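Local coordinates for virulent strain associated lipoprotein (Borreliella spielmanii A14S, PDB 6FZZ), which is an outer surface lipoprotein of the PFam54 family whose relative in Borrelia burgdorferi binds glutathione, an ability it may share, at residues 41-44 against 45-49; 136-139 against 140-144. All blocks are in the same frame, centred on the assembly; numbering follows the deposited sequence.

Interaction 1: residues 41-44 against 45-49; sequences KEEP and EDQYG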
loop_
_atom_site.group_PDB
_atom_site.type_symbol
_atom_site.label_atom_id
_atom_site.label_comp_id
_atom_site.label_asym_id
_atom_site.label_seq_id
_atom_site.Cartn_x
_atom_site.Cartn_y
_atom_site.Cartn_z
ATOM N N LYS A 41 -2.663 -12.274 10.860
ATOM C CA LYS A 41 -2.995 -13.413 11.698
ATOM C C LYS A 41 -1.868 -13.825 12.606
ATOM O O LYS A 41 -2.123 -14.270 13.747
ATOM C CB LYS A 41 -3.527 -14.585 10.837
ATOM C CG LYS A 41 -4.969 -14.335 10.406
ATOM C CD LYS A 41 -5.414 -15.137 9.190
ATOM C CE LYS A 41 -5.488 -16.602 9.468
ATOM N NZ LYS A 41 -6.292 -17.202 8.377
ATOM N N GLU A 42 -0.617 -13.676 12.150
ATOM C CA GLU A 42 0.547 -14.038 12.974
ATOM C C GLU A 42 1.218 -12.879 13.551
ATOM O O GLU A 42 2.349 -13.012 14.011
ATOM C CB GLU A 42 1.608 -14.837 12.151
ATOM C CG GLU A 42 0.954 -16.004 11.467
ATOM C CD GLU A 42 1.895 -16.869 10.594
ATOM O OE1 GLU A 42 3.057 -16.459 10.335
ATOM O OE2 GLU A 42 1.423 -17.950 10.171
ATOM N N GLU A 43 0.571 -11.718 13.599
ATOM C CA GLU A 43 1.278 -10.543 14.098
ATOM C C GLU A 43 1.736 -10.692 15.571
ATOM O O GLU A 43 0.972 -11.079 16.447
ATOM C CB GLU A 43 0.526 -9.223 13.847
ATOM C CG GLU A 43 -0.378 -8.808 14.922
ATOM C CD GLU A 43 -1.111 -7.521 14.627
ATOM O OE1 GLU A 43 -0.802 -6.733 13.687
ATOM O OE2 GLU A 43 -2.095 -7.406 15.315
ATOM N N PRO A 44 2.981 -10.341 15.834
ATOM C CA PRO A 44 3.395 -10.378 17.200
ATOM C C PRO A 44 2.694 -9.277 17.958
ATOM O O PRO A 44 2.101 -8.361 17.365
ATOM C CB PRO A 44 4.905 -10.079 17.146
ATOM C CG PRO A 44 5.280 -10.024 15.730
ATOM C CD PRO A 44 4.024 -9.816 14.930
ATOM N N GLU A 45 2.768 -9.367 19.278
ATOM C CA GLU A 45 2.120 -8.417 20.165
ATOM C C GLU A 45 2.750 -7.063 19.956
ATOM O O GLU A 45 2.091 -6.066 20.125
ATOM C CB GLU A 45 2.365 -8.832 21.615
ATOM C CG GLU A 45 1.615 -10.091 21.992
ATOM C CD GLU A 45 1.609 -10.313 23.499
ATOM O OE1 GLU A 45 2.655 -10.042 24.099
ATOM O OE2 GLU A 45 0.564 -10.730 24.055
ATOM N N ASP A 46 4.024 -6.998 19.566
ATOM C CA ASP A 46 4.600 -5.675 19.332
ATOM C C ASP A 46 4.296 -5.127 17.942
ATOM O O ASP A 46 4.854 -4.073 17.563
ATOM C CB ASP A 46 6.099 -5.651 19.584
ATOM C CG ASP A 46 6.875 -6.429 18.605
ATOM O OD1 ASP A 46 6.353 -7.116 17.722
ATOM O OD2 ASP A 46 8.089 -6.354 18.753
ATOM N N GLN A 47 3.525 -5.904 17.162
ATOM C CA GLN A 47 3.112 -5.490 15.823
ATOM C C GLN A 47 4.330 -5.152 14.943
ATOM O O GLN A 47 4.360 -4.087 14.298
ATOM C CB GLN A 47 2.123 -4.330 15.963
ATOM C CG GLN A 47 0.859 -4.813 16.691
ATOM C CD GLN A 47 -0.128 -3.732 17.030
ATOM O OE1 GLN A 47 0.166 -2.525 17.002
ATOM N NE2 GLN A 47 -1.337 -4.155 17.351
ATOM N N TYR A 48 5.360 -6.020 15.039
ATOM C CA TYR A 48 6.604 -5.944 14.229
ATOM C C TYR A 48 7.416 -4.688 14.497
ATOM O O TYR A 48 8.185 -4.287 13.625
ATOM C CB TYR A 48 6.312 -6.080 12.690
ATOM C CG TYR A 48 5.507 -7.320 12.274
ATOM C CD1 TYR A 48 6.118 -8.602 12.209
ATOM C CD2 TYR A 48 4.157 -7.248 11.941
ATOM C CE1 TYR A 48 5.422 -9.708 11.852
ATOM C CE2 TYR A 48 3.433 -8.385 11.592
ATOM C CZ TYR A 48 4.086 -9.613 11.517
ATOM O OH TYR A 48 3.398 -10.757 11.175
ATOM N N GLY A 49 7.246 -4.127 15.702
ATOM C CA GLY A 49 7.866 -2.956 16.234
ATOM C C GLY A 49 7.375 -1.654 15.560
ATOM O O GLY A 49 8.081 -0.626 15.586
HETATM O O HOH W 1 -1.225 -7.464 17.898
#

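Interaction 2: residues 136-139 against 140-144; sequences LKIS and DLENL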
loop_
_atom_site.group_PDB
_atom_site.type_symbol
_atom_site.label_atom_id
_atom_site.label_comp_id
_atom_site.label_asym_id
_atom_site.label_seq_id
_atom_site.Cartn_x
_atom_site.Cartn_y
_atom_site.Cartn_z
ATOM N N LEU A 136 -16.263 -9.796 -21.797
ATOM C CA LEU A 136 -15.763 -8.519 -22.267
ATOM C C LEU A 136 -15.243 -8.628 -23.685
ATOM O O LEU A 136 -14.695 -9.654 -24.104
ATOM C CB LEU A 136 -14.672 -7.906 -21.331
ATOM C CG LEU A 136 -15.057 -7.690 -19.856
ATOM C CD1 LEU A 136 -13.796 -7.350 -19.053
ATOM C CD2 LEU A 136 -16.104 -6.582 -19.724
ATOM N N LYS A 137 -15.346 -7.525 -24.412
ATOM C CA LYS A 137 -14.694 -7.419 -25.702
ATOM C C LYS A 137 -13.217 -7.098 -25.523
ATOM O O LYS A 137 -12.794 -6.686 -24.421
ATOM C CB LYS A 137 -15.434 -6.368 -26.574
ATOM C CG LYS A 137 -14.851 -6.162 -27.972
ATOM C CD LYS A 137 -14.041 -4.878 -28.034
ATOM C CE LYS A 137 -13.210 -4.772 -29.295
ATOM N NZ LYS A 137 -13.299 -3.357 -29.750
ATOM N N ILE A 138 -12.447 -7.307 -26.607
ATOM C CA ILE A 138 -10.985 -7.172 -26.645
ATOM C C ILE A 138 -10.485 -5.825 -26.095
ATOM O O ILE A 138 -9.557 -5.789 -25.293
ATOM C CB ILE A 138 -10.412 -7.405 -28.060
ATOM C CG1 ILE A 138 -10.602 -8.874 -28.490
ATOM C CG2 ILE A 138 -8.909 -7.081 -28.136
ATOM C CD1 ILE A 138 -9.938 -9.193 -29.831
ATOM N N SER A 139 -11.093 -4.737 -26.543
ATOM C CA SER A 139 -10.658 -3.401 -26.158
ATOM C C SER A 139 -10.920 -3.145 -24.685
ATOM O O SER A 139 -10.101 -2.485 -24.059
ATOM C CB SER A 139 -11.306 -2.327 -27.060
ATOM O OG SER A 139 -12.714 -2.292 -26.876
ATOM N N ASP A 140 -12.031 -3.623 -24.122
ATOM C CA ASP A 140 -12.291 -3.559 -22.660
ATOM C C ASP A 140 -11.231 -4.383 -21.864
ATOM O O ASP A 140 -10.844 -4.001 -20.755
ATOM C CB ASP A 140 -13.632 -4.171 -22.297
ATOM C CG ASP A 140 -14.821 -3.279 -22.599
ATOM O OD1 ASP A 140 -14.654 -2.089 -22.890
ATOM O OD2 ASP A 140 -15.939 -3.806 -22.511
ATOM N N LEU A 141 -10.847 -5.550 -22.394
ATOM C CA LEU A 141 -9.856 -6.422 -21.730
ATOM C C LEU A 141 -8.521 -5.767 -21.784
ATOM O O LEU A 141 -7.791 -5.818 -20.821
ATOM C CB LEU A 141 -9.727 -7.829 -22.423
ATOM C CG LEU A 141 -10.889 -8.798 -22.231
ATOM C CD1 LEU A 141 -10.700 -9.985 -23.185
ATOM C CD2 LEU A 141 -11.076 -9.255 -20.768
ATOM N N GLU A 142 -8.158 -5.229 -22.956
ATOM C CA GLU A 142 -6.943 -4.477 -23.104
ATOM C C GLU A 142 -6.860 -3.277 -22.112
ATOM O O GLU A 142 -5.843 -3.028 -21.460
ATOM C CB GLU A 142 -6.856 -3.963 -24.506
ATOM C CG GLU A 142 -5.503 -3.400 -24.820
ATOM C CD GLU A 142 -5.205 -3.502 -26.305
ATOM O OE1 GLU A 142 -6.155 -3.783 -27.078
ATOM O OE2 GLU A 142 -4.022 -3.309 -26.683
ATOM N N ASN A 143 -7.966 -2.568 -21.994
ATOM C CA ASN A 143 -8.048 -1.415 -21.115
ATOM C C ASN A 143 -7.903 -1.869 -19.656
ATOM O O ASN A 143 -7.075 -1.325 -18.926
ATOM C CB ASN A 143 -9.366 -0.682 -21.375
ATOM C CG ASN A 143 -9.419 0.654 -20.711
ATOM O OD1 ASN A 143 -8.502 1.461 -20.820
ATOM N ND2 ASN A 143 -10.489 0.896 -20.004
ATOM N N LEU A 144 -8.628 -2.919 -19.299
ATOM C CA LEU A 144 -8.615 -3.465 -17.975
ATOM C C LEU A 144 -7.218 -3.912 -17.577
ATOM O O LEU A 144 -6.760 -3.649 -16.435
ATOM C CB LEU A 144 -9.644 -4.600 -17.826
ATOM C CG LEU A 144 -9.680 -5.404 -16.542
ATOM C CD1 LEU A 144 -9.907 -4.510 -15.332
ATOM C CD2 LEU A 144 -10.758 -6.507 -16.596
#

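Interaction 1: residues 41-44 against 45-49
P44 CD sits over one face of the Y48 ring, 3.4 Å from the centroid of that ring and 14° off its normal. This is a CH-pi contact, with the proline ring crossing the tyrosine side chain at about a right angle. The tyrosine chi1 of -54° sets CG beside the backbone N and lays the ring back under P44. E43 CB approaches the same ring obliquely, 3.8 Å from Y48 CE2. Q47 N hydrogen-bonds to P44 O at 2.8 Å and closes the backbone round E45 and D46. D46 OD1 lies 3.3 Å from P44 CB and also takes a weak bond from Y48 N. E43 and Q47 run side by side, and a water donates to E43 OE2 at 2.7 Å and bonds weakly to Q47 NE2. Partners outside fix these groups: R77 and Y81 hold the E43 carboxylate, S67 holds Q47 OE1, and K39 O pairs with Y48 OH. Y81 also meets the Y48 ring edge-to-face. The carboxylate thus ties the loop to helix 71-83. At the centre is a type I beta turn, P44 to Q47, with the proline packed on the tyrosine that follows the turn, in the loop after helix 15-41.

Interaction 2: residues 136-139 against 140-144
I138 O accepts a hydrogen bond from E142 N at 2.8 Å, nearly straight at 169°. Two similar bonds flank it. L141 N reaches K137 O at 3.0 Å, and N143 N reaches S139 O, also at 3.0 Å. Each joins residues four apart, so they make the first turn of helix 138-170.

K137 stands at the N-cap position. Its carbonyl takes the first of these bonds, while its side chain swings out beyond the N-terminal end of the helix, where K137 NZ gives a weak hydrogen bond to S139 OG. The serine chi1 of 65° places OG between the backbone N and the carbonyl carbon.

On another side of the turn, L136 makes the apolar contacts. Its CB points toward the helix, and one branch does most of the touching. L136 CD1 lies 3.7 Å from L141 CD2 and 4.0 Å from L144 CD2. The L136 side chain meets that of L144 at about a right angle. The other branch goes to the aspartate: L136 CD2 is 3.9 Å from D140 OD2. L144 has its CG anti to the backbone N, chi1 174°, which brings CD2 back toward L136. L141 and L144 are buried, while I138, S139, E142 and N143 are exposed.

Beyond the turn, L141 rests on L19 and L22 of helix 15-41 and, with L144, on L133. K15 NZ bonds to L136 O, and I211 touches L136. The contact of L136, just before the N-cap, with L141 is a hydrophobic staple, here at the start of an amphipathic helix.

In the fold
Interactions 1 and 2 lie on opposite sides of the chain's centre, with their own centres about 41 Å apart, and they do not touch. Both are short local contacts in one all-helical domain, and each involves helix 15-41 at a different end. Residues 41-49 run from the last residue of that helix into a loop that leans on helix 71-83. Residues 136-144 begin helix 138-170 and pack against the first turns of helix 15-41. Interaction 1 is a surface contact built from a turn, an aromatic face, a carboxylate and water. Interaction 2 is partly buried, combining regular helical backbone bonds with a leucine cluster on its inner side.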